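Local coordinates for uncharacterized protein (Parabacteroides merdae, PDB 4R7F) that is of unknown function but folds into immunoglobulin-like beta-sandwich domains, binds magnesium and is probably related to type 9 secretion system plug proteins, at residues 224-229 against 265-270; 269-274 against 369-374; 307-312 against 344-349. All coordinates share one frame; numbering follows the deposited sequence. Where two conformers were deposited one is given.

Contact 1 (224-229 against 265-270). With MG (magnesium ion), chain G.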
loop_
_atom_site.group_PDB
_atom_site.type_symbol
_atom_site.label_atom_id
_atom_site.label_comp_id
_atom_site.label_asym_id
_atom_site.label_seq_id
_atom_site.Cartn_x
_atom_site.Cartn_y
_atom_site.Cartn_z
ATOM N N TYR A 224 -11.569 10.833 -0.977
ATOM C CA TYR A 224 -11.653 12.112 -1.626
ATOM C C TYR A 224 -12.511 11.923 -2.858
ATOM O O TYR A 224 -12.615 10.815 -3.448
ATOM C CB TYR A 224 -10.260 12.647 -2.022
ATOM C CG TYR A 224 -9.431 13.186 -0.881
ATOM C CD1 TYR A 224 -8.957 12.369 0.097
ATOM C CD2 TYR A 224 -9.105 14.548 -0.801
ATOM C CE1 TYR A 224 -8.200 12.867 1.155
ATOM C CE2 TYR A 224 -8.370 15.056 0.239
ATOM C CZ TYR A 224 -7.895 14.206 1.220
ATOM O OH TYR A 224 -7.148 14.683 2.280
ATOM N N ARG A 225 -13.149 13.030 -3.217
ATOM C CA ARG A 225 -13.885 13.152 -4.444
ATOM C C ARG A 225 -12.910 13.220 -5.596
ATOM O O ARG A 225 -11.785 13.747 -5.448
ATOM C CB ARG A 225 -14.726 14.434 -4.439
ATOM C CG ARG A 225 -15.828 14.464 -3.397
ATOM C CD ARG A 225 -16.307 15.887 -3.167
ATOM N NE ARG A 225 -17.107 16.036 -1.973
ATOM C CZ ARG A 225 -18.416 15.822 -1.903
ATOM N NH1 ARG A 225 -19.112 15.419 -2.958
ATOM N NH2 ARG A 225 -19.030 16.012 -0.755
ATOM N N ARG A 226 -13.344 12.700 -6.749
ATOM C CA ARG A 226 -12.467 12.652 -7.937
ATOM C C ARG A 226 -13.168 13.216 -9.134
ATOM O O ARG A 226 -14.404 13.179 -9.247
ATOM C CB ARG A 226 -11.965 11.235 -8.232
ATOM C CG ARG A 226 -11.125 10.619 -7.111
ATOM C CD ARG A 226 -11.191 9.097 -7.082
ATOM N NE ARG A 226 -10.763 8.467 -8.347
ATOM C CZ ARG A 226 -11.410 7.487 -8.990
ATOM N NH1 ARG A 226 -12.545 6.967 -8.521
ATOM N NH2 ARG A 226 -10.912 7.009 -10.120
HETATM N N MSE A 227 -12.336 13.722 -10.037
HETATM C CA MSE A 227 -12.759 14.484 -11.200
HETATM C C MSE A 227 -11.604 14.394 -12.165
HETATM O O MSE A 227 -10.455 14.329 -11.732
HETATM C CB MSE A 227 -12.967 15.843 -10.523
HETATM C CG MSE A 227 -13.054 17.054 -11.366
HETATM SE SE MSE A 227 -11.325 17.698 -11.917
HETATM C CE MSE A 227 -10.877 19.243 -10.812
ATOM N N GLU A 228 -11.877 14.367 -13.467
ATOM C CA GLU A 228 -10.819 14.300 -14.492
ATOM C C GLU A 228 -11.264 15.044 -15.716
ATOM O O GLU A 228 -12.416 14.918 -16.125
ATOM C CB GLU A 228 -10.568 12.879 -14.983
ATOM C CG GLU A 228 -10.019 11.881 -13.992
ATOM C CD GLU A 228 -9.649 10.567 -14.672
ATOM O OE1 GLU A 228 -9.433 10.593 -15.905
ATOM O OE2 GLU A 228 -9.583 9.520 -13.977
ATOM N N PHE A 229 -10.344 15.770 -16.335
ATOM C CA PHE A 229 -10.651 16.429 -17.597
ATOM C C PHE A 229 -9.427 16.412 -18.484
ATOM O O PHE A 229 -8.650 17.366 -18.539
ATOM C CB PHE A 229 -11.230 17.833 -17.409
ATOM C CG PHE A 229 -10.306 18.815 -16.715
ATOM C CD1 PHE A 229 -10.112 18.772 -15.333
ATOM C CD2 PHE A 229 -9.690 19.833 -17.437
ATOM C CE1 PHE A 229 -9.287 19.700 -14.709
ATOM C CE2 PHE A 229 -8.853 20.748 -16.819
ATOM C CZ PHE A 229 -8.646 20.684 -15.452
ATOM N N GLN A 265 -18.700 4.078 1.019
ATOM C CA GLN A 265 -18.611 3.501 -0.335
ATOM C C GLN A 265 -17.141 3.372 -0.697
ATOM O O GLN A 265 -16.453 4.394 -0.812
ATOM C CB GLN A 265 -19.265 4.410 -1.391
ATOM C CG GLN A 265 -20.589 5.075 -1.001
ATOM C CD GLN A 265 -21.815 4.277 -1.412
ATOM O OE1 GLN A 265 -22.070 4.091 -2.602
ATOM N NE2 GLN A 265 -22.592 3.817 -0.428
ATOM N N TYR A 266 -16.645 2.145 -0.875
ATOM C CA TYR A 266 -15.279 1.995 -1.349
ATOM C C TYR A 266 -15.153 2.724 -2.685
ATOM O O TYR A 266 -15.980 2.579 -3.577
ATOM C CB TYR A 266 -14.797 0.535 -1.459
ATOM C CG TYR A 266 -13.353 0.478 -1.966
ATOM C CD1 TYR A 266 -12.260 0.594 -1.087
ATOM C CD2 TYR A 266 -13.083 0.381 -3.334
ATOM C CE1 TYR A 266 -10.949 0.591 -1.565
ATOM C CE2 TYR A 266 -11.779 0.376 -3.818
ATOM C CZ TYR A 266 -10.717 0.482 -2.941
ATOM O OH TYR A 266 -9.443 0.485 -3.465
ATOM N N ASP A 267 -14.173 3.605 -2.738
ATOM C CA ASP A 267 -13.731 4.304 -3.947
ATOM C C ASP A 267 -12.227 4.247 -3.815
ATOM O O ASP A 267 -11.709 4.161 -2.703
ATOM C CB ASP A 267 -14.207 5.769 -3.964
ATOM C CG ASP A 267 -13.664 6.575 -5.166
ATOM O OD1 ASP A 267 -13.508 5.951 -6.238
ATOM O OD2 ASP A 267 -13.406 7.819 -5.034
ATOM N N GLN A 268 -11.512 4.270 -4.918
ATOM C CA GLN A 268 -10.066 4.271 -4.849
ATOM C C GLN A 268 -9.651 5.736 -5.053
ATOM O O GLN A 268 -10.016 6.324 -6.065
ATOM C CB GLN A 268 -9.507 3.366 -5.945
ATOM C CG GLN A 268 -8.103 2.871 -5.669
ATOM C CD GLN A 268 -7.351 2.499 -6.936
ATOM O OE1 GLN A 268 -7.892 2.568 -8.042
ATOM N NE2 GLN A 268 -6.087 2.115 -6.781
ATOM N N ASP A 269 -8.946 6.334 -4.086
ATOM C CA ASP A 269 -8.415 7.685 -4.219
ATOM C C ASP A 269 -6.893 7.723 -4.034
ATOM O O ASP A 269 -6.240 6.708 -3.895
ATOM C CB ASP A 269 -9.112 8.656 -3.245
ATOM C CG ASP A 269 -8.706 8.430 -1.786
ATOM O OD1 ASP A 269 -7.971 7.465 -1.502
ATOM O OD2 ASP A 269 -9.125 9.219 -0.906
ATOM N N GLN A 270 -6.338 8.920 -4.040
ATOM C CA GLN A 270 -4.906 9.109 -3.850
ATOM C C GLN A 270 -4.675 10.203 -2.792
ATOM O O GLN A 270 -3.715 10.963 -2.853
ATOM C CB GLN A 270 -4.270 9.442 -5.187
ATOM C CG GLN A 270 -4.362 8.307 -6.210
ATOM C CD GLN A 270 -5.708 8.209 -6.963
ATOM O OE1 GLN A 270 -6.399 9.206 -7.209
ATOM N NE2 GLN A 270 -6.074 6.986 -7.340
HETATM MG MG MG G . -8.201 7.946 0.916
HETATM O O HOH W 1 -9.265 9.556 2.322
#

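Contact 2 (269-274 against 369-374). With MG (magnesium ion), chain G.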
loop_
_atom_site.group_PDB
_atom_site.type_symbol
_atom_site.label_atom_id
_atom_site.label_comp_id
_atom_site.label_asym_id
_atom_site.label_seq_id
_atom_site.Cartn_x
_atom_site.Cartn_y
_atom_site.Cartn_z
ATOM N N ASP A 269 -8.946 6.334 -4.086
ATOM C CA ASP A 269 -8.415 7.685 -4.219
ATOM C C ASP A 269 -6.893 7.723 -4.034
ATOM O O ASP A 269 -6.240 6.708 -3.895
ATOM C CB ASP A 269 -9.112 8.656 -3.245
ATOM C CG ASP A 269 -8.706 8.430 -1.786
ATOM O OD1 ASP A 269 -7.971 7.465 -1.502
ATOM O OD2 ASP A 269 -9.125 9.219 -0.906
ATOM N N GLN A 270 -6.338 8.920 -4.040
ATOM C CA GLN A 270 -4.906 9.109 -3.850
ATOM C C GLN A 270 -4.675 10.203 -2.792
ATOM O O GLN A 270 -3.715 10.963 -2.853
ATOM C CB GLN A 270 -4.270 9.442 -5.187
ATOM C CG GLN A 270 -4.362 8.307 -6.210
ATOM C CD GLN A 270 -5.708 8.209 -6.963
ATOM O OE1 GLN A 270 -6.399 9.206 -7.209
ATOM N NE2 GLN A 270 -6.074 6.986 -7.340
ATOM N N ASP A 271 -5.596 10.242 -1.823
ATOM C CA ASP A 271 -5.536 11.080 -0.606
ATOM C C ASP A 271 -5.214 12.565 -0.828
ATOM O O ASP A 271 -4.381 13.127 -0.103
ATOM C CB ASP A 271 -4.531 10.480 0.377
ATOM C CG ASP A 271 -4.931 9.082 0.886
ATOM O OD1 ASP A 271 -6.139 8.712 0.876
ATOM O OD2 ASP A 271 -3.992 8.371 1.342
ATOM N N GLY A 272 -5.840 13.153 -1.856
ATOM C CA GLY A 272 -5.809 14.562 -2.130
ATOM C C GLY A 272 -4.877 14.940 -3.263
ATOM O O GLY A 272 -4.817 16.088 -3.663
ATOM N N ARG A 273 -4.165 13.974 -3.810
ATOM C CA ARG A 273 -3.248 14.262 -4.897
ATOM C C ARG A 273 -3.958 14.546 -6.212
ATOM O O ARG A 273 -5.161 14.256 -6.387
ATOM C CB ARG A 273 -2.273 13.102 -5.106
ATOM C CG ARG A 273 -1.373 12.846 -3.917
ATOM C CD ARG A 273 -0.554 11.586 -4.106
ATOM N NE ARG A 273 0.419 11.469 -3.019
ATOM C CZ ARG A 273 0.172 10.909 -1.847
ATOM N NH1 ARG A 273 -1.013 10.370 -1.594
ATOM N NH2 ARG A 273 1.122 10.876 -0.925
ATOM N N PHE A 274 -3.197 15.138 -7.129
ATOM C CA PHE A 274 -3.628 15.312 -8.510
ATOM C C PHE A 274 -2.518 14.885 -9.446
ATOM O O PHE A 274 -1.367 14.809 -9.031
ATOM C CB PHE A 274 -4.049 16.769 -8.789
ATOM C CG PHE A 274 -2.921 17.768 -8.757
ATOM C CD1 PHE A 274 -2.075 17.909 -9.823
ATOM C CD2 PHE A 274 -2.745 18.587 -7.671
ATOM C CE1 PHE A 274 -1.054 18.818 -9.771
ATOM C CE2 PHE A 274 -1.761 19.517 -7.628
ATOM C CZ PHE A 274 -0.900 19.626 -8.668
ATOM N N GLN A 369 -13.708 3.127 7.993
ATOM C CA GLN A 369 -13.117 2.308 6.927
ATOM C C GLN A 369 -12.184 3.082 6.015
ATOM O O GLN A 369 -11.412 2.467 5.288
ATOM C CB GLN A 369 -14.185 1.683 5.992
ATOM C CG GLN A 369 -15.340 0.912 6.620
ATOM C CD GLN A 369 -16.547 1.775 7.007
ATOM O OE1 GLN A 369 -16.446 2.971 7.338
ATOM N NE2 GLN A 369 -17.705 1.161 6.964
ATOM N N THR A 370 -12.323 4.412 5.975
ATOM C CA THR A 370 -11.656 5.243 4.976
ATOM C C THR A 370 -10.132 4.995 4.944
ATOM O O THR A 370 -9.455 4.975 5.980
ATOM C CB THR A 370 -11.953 6.746 5.249
ATOM O OG1 THR A 370 -13.346 6.964 5.036
ATOM C CG2 THR A 370 -11.148 7.668 4.321
ATOM N N GLN A 371 -9.613 4.804 3.753
ATOM C CA GLN A 371 -8.169 4.679 3.543
ATOM C C GLN A 371 -7.537 6.070 3.629
ATOM O O GLN A 371 -7.802 6.954 2.787
ATOM C CB GLN A 371 -7.877 4.006 2.183
ATOM C CG GLN A 371 -6.377 3.884 1.837
ATOM C CD GLN A 371 -5.702 5.118 1.156
ATOM O OE1 GLN A 371 -6.264 5.777 0.245
ATOM N NE2 GLN A 371 -4.448 5.391 1.575
ATOM N N ASN A 372 -6.722 6.276 4.660
ATOM C CA ASN A 372 -5.974 7.533 4.828
ATOM C C ASN A 372 -4.528 7.201 5.034
ATOM O O ASN A 372 -4.185 6.058 5.321
ATOM C CB ASN A 372 -6.476 8.303 6.048
ATOM C CG ASN A 372 -7.842 8.901 5.830
ATOM O OD1 ASN A 372 -8.092 9.621 4.845
ATOM N ND2 ASN A 372 -8.739 8.593 6.719
ATOM N N GLU A 373 -3.669 8.191 4.883
ATOM C CA GLU A 373 -2.263 8.000 5.210
ATOM C C GLU A 373 -1.857 8.935 6.340
ATOM O O GLU A 373 -2.442 9.992 6.498
ATOM C CB GLU A 373 -1.385 8.242 3.996
ATOM C CG GLU A 373 -1.321 9.683 3.529
ATOM C CD GLU A 373 -0.690 9.785 2.166
ATOM O OE1 GLU A 373 -1.311 9.308 1.190
ATOM O OE2 GLU A 373 0.417 10.317 2.078
ATOM N N TYR A 374 -0.850 8.535 7.106
ATOM C CA TYR A 374 -0.363 9.312 8.223
ATOM C C TYR A 374 1.134 9.290 8.183
ATOM O O TYR A 374 1.720 8.227 8.161
ATOM C CB TYR A 374 -0.819 8.699 9.541
ATOM C CG TYR A 374 -2.298 8.690 9.657
ATOM C CD1 TYR A 374 -3.049 7.663 9.119
ATOM C CD2 TYR A 374 -2.967 9.734 10.242
ATOM C CE1 TYR A 374 -4.437 7.663 9.208
ATOM C CE2 TYR A 374 -4.355 9.726 10.352
ATOM C CZ TYR A 374 -5.091 8.710 9.822
ATOM O OH TYR A 374 -6.497 8.765 9.878
HETATM MG MG MG G . -8.201 7.946 0.916
HETATM O O HOH W 1 -9.265 9.556 2.322
#

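Contact 3 (307-312 against 344-349)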
loop_
_atom_site.group_PDB
_atom_site.type_symbol
_atom_site.label_atom_id
_atom_site.label_comp_id
_atom_site.label_asym_id
_atom_site.label_seq_id
_atom_site.Cartn_x
_atom_site.Cartn_y
_atom_site.Cartn_z
ATOM N N VAL A 307 -16.404 27.030 4.542
ATOM C CA VAL A 307 -16.093 25.839 3.772
ATOM C C VAL A 307 -14.934 26.150 2.861
ATOM O O VAL A 307 -14.888 27.245 2.237
ATOM C CB VAL A 307 -17.297 25.341 2.955
ATOM C CG1 VAL A 307 -16.949 24.112 2.121
ATOM C CG2 VAL A 307 -18.423 25.000 3.908
ATOM N N TYR A 308 -13.984 25.210 2.827
ATOM C CA TYR A 308 -12.773 25.299 2.034
ATOM C C TYR A 308 -12.600 24.081 1.121
ATOM O O TYR A 308 -12.776 22.928 1.523
ATOM C CB TYR A 308 -11.559 25.372 2.932
ATOM C CG TYR A 308 -11.449 26.615 3.751
ATOM C CD1 TYR A 308 -12.175 26.757 4.942
ATOM C CD2 TYR A 308 -10.628 27.665 3.352
ATOM C CE1 TYR A 308 -12.071 27.889 5.704
ATOM C CE2 TYR A 308 -10.516 28.798 4.129
ATOM C CZ TYR A 308 -11.257 28.907 5.279
ATOM O OH TYR A 308 -11.172 30.054 5.988
ATOM N N LEU A 309 -12.213 24.357 -0.111
ATOM C CA LEU A 309 -11.871 23.316 -1.065
ATOM C C LEU A 309 -10.465 22.862 -0.714
ATOM O O LEU A 309 -9.589 23.651 -0.408
ATOM C CB LEU A 309 -11.976 23.902 -2.463
ATOM C CG LEU A 309 -11.888 23.064 -3.722
ATOM C CD1 LEU A 309 -12.646 21.752 -3.636
ATOM C CD2 LEU A 309 -12.424 23.946 -4.850
ATOM N N ASN A 310 -10.281 21.568 -0.626
ATOM C CA ASN A 310 -9.091 21.046 -0.019
ATOM C C ASN A 310 -8.478 19.949 -0.890
ATOM O O ASN A 310 -9.189 19.144 -1.507
ATOM C CB ASN A 310 -9.444 20.498 1.359
ATOM C CG ASN A 310 -8.249 19.965 2.091
ATOM O OD1 ASN A 310 -8.107 18.755 2.350
ATOM N ND2 ASN A 310 -7.353 20.858 2.400
ATOM N N GLY A 311 -7.154 19.909 -0.896
ATOM C CA GLY A 311 -6.396 18.898 -1.654
ATOM C C GLY A 311 -5.071 19.502 -2.120
ATOM O O GLY A 311 -4.802 20.683 -1.863
ATOM N N GLU A 312 -4.263 18.705 -2.824
ATOM C CA GLU A 312 -2.950 19.115 -3.352
ATOM C C GLU A 312 -3.182 20.291 -4.329
ATOM O O GLU A 312 -2.351 21.149 -4.488
ATOM C CB GLU A 312 -2.191 17.917 -4.019
ATOM C CG GLU A 312 -0.643 18.026 -4.161
ATOM C CD GLU A 312 -0.004 17.203 -5.317
ATOM O OE1 GLU A 312 -0.587 16.223 -5.821
ATOM O OE2 GLU A 312 1.111 17.557 -5.756
ATOM N N TYR A 344 -7.913 14.917 -10.594
ATOM C CA TYR A 344 -7.831 15.610 -9.293
ATOM C C TYR A 344 -8.609 14.890 -8.203
ATOM O O TYR A 344 -9.766 14.505 -8.411
ATOM C CB TYR A 344 -8.340 17.061 -9.427
ATOM C CG TYR A 344 -7.370 17.988 -10.163
ATOM C CD1 TYR A 344 -7.208 17.926 -11.558
ATOM C CD2 TYR A 344 -6.619 18.949 -9.463
ATOM C CE1 TYR A 344 -6.323 18.770 -12.221
ATOM C CE2 TYR A 344 -5.730 19.776 -10.115
ATOM C CZ TYR A 344 -5.577 19.677 -11.494
ATOM O OH TYR A 344 -4.692 20.521 -12.116
ATOM N N ASN A 345 -7.970 14.707 -7.044
ATOM C CA ASN A 345 -8.702 14.454 -5.802
ATOM C C ASN A 345 -9.061 15.805 -5.148
ATOM O O ASN A 345 -8.284 16.761 -5.186
ATOM C CB ASN A 345 -7.849 13.707 -4.765
ATOM C CG ASN A 345 -7.593 12.229 -5.080
ATOM O OD1 ASN A 345 -7.247 11.483 -4.178
ATOM N ND2 ASN A 345 -7.714 11.811 -6.321
ATOM N N TYR A 346 -10.186 15.852 -4.453
ATOM C CA TYR A 346 -10.574 17.039 -3.734
ATOM C C TYR A 346 -11.630 16.720 -2.696
ATOM O O TYR A 346 -12.273 15.691 -2.764
ATOM C CB TYR A 346 -11.077 18.144 -4.698
ATOM C CG TYR A 346 -12.425 17.886 -5.360
ATOM C CD1 TYR A 346 -12.551 17.072 -6.480
ATOM C CD2 TYR A 346 -13.575 18.489 -4.876
ATOM C CE1 TYR A 346 -13.808 16.877 -7.086
ATOM C CE2 TYR A 346 -14.813 18.288 -5.465
ATOM C CZ TYR A 346 -14.940 17.477 -6.556
ATOM O OH TYR A 346 -16.204 17.327 -7.114
ATOM N N GLN A 347 -11.797 17.625 -1.735
ATOM C CA GLN A 347 -12.862 17.523 -0.768
ATOM C C GLN A 347 -13.127 18.888 -0.181
ATOM O O GLN A 347 -12.428 19.885 -0.462
ATOM C CB GLN A 347 -12.487 16.553 0.336
ATOM C CG GLN A 347 -11.405 17.085 1.223
ATOM C CD GLN A 347 -10.978 16.125 2.325
ATOM O OE1 GLN A 347 -11.596 15.087 2.572
ATOM N NE2 GLN A 347 -9.901 16.485 3.005
ATOM N N TYR A 348 -14.127 18.912 0.672
ATOM C CA TYR A 348 -14.639 20.114 1.239
ATOM C C TYR A 348 -14.524 20.033 2.755
ATOM O O TYR A 348 -15.120 19.168 3.382
ATOM C CB TYR A 348 -16.107 20.262 0.845
ATOM C CG TYR A 348 -16.372 20.463 -0.639
ATOM C CD1 TYR A 348 -16.066 21.668 -1.299
ATOM C CD2 TYR A 348 -16.994 19.474 -1.371
ATOM C CE1 TYR A 348 -16.356 21.834 -2.643
ATOM C CE2 TYR A 348 -17.269 19.634 -2.705
ATOM C CZ TYR A 348 -16.950 20.793 -3.346
ATOM O OH TYR A 348 -17.282 20.886 -4.682
ATOM N N LEU A 349 -13.767 20.949 3.334
ATOM C CA LEU A 349 -13.581 20.975 4.764
ATOM C C LEU A 349 -14.303 22.178 5.335
ATOM O O LEU A 349 -14.320 23.225 4.737
ATOM C CB LEU A 349 -12.099 21.087 5.103
ATOM C CG LEU A 349 -11.174 19.931 4.756
ATOM C CD1 LEU A 349 -9.769 20.279 5.255
ATOM C CD2 LEU A 349 -11.652 18.644 5.401
#

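Contact 1 (224-229 against 265-270)
In the magnesium site, Asp269 holds the ion with both carboxylate oxygens and meets Tyr224 at the same time. OD1 of Asp269 lies 2.5 Å from the magnesium. OD2 of Asp269 lies 2.4 Å from it and also accepts the backbone N-H of Tyr224, with N to OD2 at 2.9 Å. That bond is nearly straight, 172°, and reaches OD2 on its anti side, while the magnesium is held between the two oxygens. CG of Asp269 sits between its own backbone N and carbonyl carbon (chi1 72°), which turns the carboxylate to metal and amide together. CD1 of the Tyr224 ring comes edge-on to the same OD2 atom, 3.3 Å away. Glu223, the residue just before Tyr224, is also a metal ligand. Asp267, Asp269, Asp271 and Gly272 have the spacing of DxDxDG metal-binding loops, but Asp267 is not among the metal ligands. In one of its two deposited conformers, Asp267 OD1 forms a salt bridge with Arg226 NH1 at 2.7 Å. The hydrogen bond is weak and bent, and the other conformer leaves the pairing doubtful. Gln268 O lies 3.0 Å above the plane of the Arg226 guanidinium, offset toward its rim. Arg226 belongs to strand 225-228, which pairs antiparallel with strand 342-352.

Contact 2 (269-274 against 369-374)
Asp271 and Gln371 meet through the magnesium ion. Asp271 OD1 and Gln371 O each lie 2.2 Å from the magnesium. Two oxygens of Asp269, one of Glu223 and a water complete six coordinating oxygens. The water donates a hydrogen bond to Asn372 OD1 at 2.8 Å, so Asn372 is a second-shell residue. Its ND2 is held in turn by Ala220 O.

The charged contact is between Arg273 and Glu373. The arginine grips the carboxylate end-on with two nitrogens. Its chain is extended from CG to NE (chi3 173°), which carries the guanidinium out to Glu373. Arg273 NH1 reaches Glu373 OE1 at 3.0 Å, and NH2 reaches Glu373 OE2 at 3.1 Å. The two flat groups are nearly coplanar, 30° apart, and both oxygens are met on their syn side. Arg273 NH2 also donates to Ser27 O. Asp271 OD2 lies only 2.8 Å from Glu373 OE1, a pair of like charges that Arg273 probably eases. A methionine in place of Arg273 would lose both bonds and is likely to leave Glu373 crowded against Asp271 without a countercharge.

Other bonds shape the loop itself. Gln270 to Arg273 form a type I' turn, with Gly272 at backbone angles that call for glycine. Gln270 O accepts Arg273 N at 3.2 Å and Arg273 NH1 at 3.0 Å, from opposite faces of its carbonyl plane. This second bond on NH1 helps fix the guanidinium.

Arg273 leads into strand 274-276 and its backbone bonds to Asn345 of strand 342-352. Glu373 belongs to the segment that runs into strand 373-380, the middle strand between 181-187 and 389-397. The contact thus bridges two sheets through the metal site.

Contact 3 (307-312 against 344-349)
The flat side-chain amides of Asn310 and Gln347 lie side by side, pointing the same way, with planes 25° apart. Gln347 NE2 donates to Asn310 OD1 at 3.0 Å. The acceptor lies in the plane of the Gln347 amide, while the donor is tilted from the Asn310 carbonyl plane. CG of Gln347 sits between its backbone N and carbonyl carbon (chi1 70°), and the rest of the chain is extended, which carries NE2 level with OD1. Leu349 packs beside this pair, its CD1 3.5 Å from Asn310 CG. The ring of Tyr308 has the carbonyl O of Leu349 at its edge.

The rings of Tyr346 and Tyr348 lie on the other side of the sheet, with CZ of Tyr348 at the edge of the Tyr346 ring. Leu309 touches both rings obliquely through one methyl. Leu309 CD1 is 3.6 Å from Tyr346 CD2 and 3.8 Å from Tyr348 CE1. Val307 CG1 adds a looser contact with Tyr348 CB at 4.1 Å.

The two strands run antiparallel, 159° between their directions, in a sheet that probably belongs to one of the immunoglobulin-like beta-sandwich domains. Tyr308 with Leu349 and Asn310 with Gln347 are hydrogen-bonded pairs, and Leu309 with Tyr348 between them is a non-hydrogen-bonded pair. Tyr308 N donates to Leu349 O at 2.8 Å, and Asn310 N donates to Gln347 O at 2.7 Å; each pair has its return bond. Leu309 and Tyr348 also touch Phe295 of strand 290-298, and Tyr346 meets that ring edge-to-face. The hydroxyls of Tyr346 and Tyr348 both hydrogen-bond to Asp256 OD2. At Gly311 a CB would be pressed against Asn345 O and, at these backbone angles, against Asn310 O, which alone calls for glycine.

In the fold
Contacts 1 and 2 share Asp269, Gln270, the magnesium ion and one bound water; their centres are 9 Å apart. The ring of Tyr224 in contact 1 also packs on the turn of contact 2, with CE2 3.5 Å from Gly272 CA. Contact 3 lies about 12 Å from each, between centres, and supplies no metal ligand. Strand 342-352 still reaches the site: the side chain of Asn345 is about 6 Å from the ion, and Asn345 OD1 accepts the N-H of Gln270, 2.7 Å from its N. The backbone bonds of Arg225 to Tyr346 and of Gly272 to Glu312 join contact 3 to contacts 1 and 2. Along the chain, contact 3 is nested inside the loop closed by contact 2.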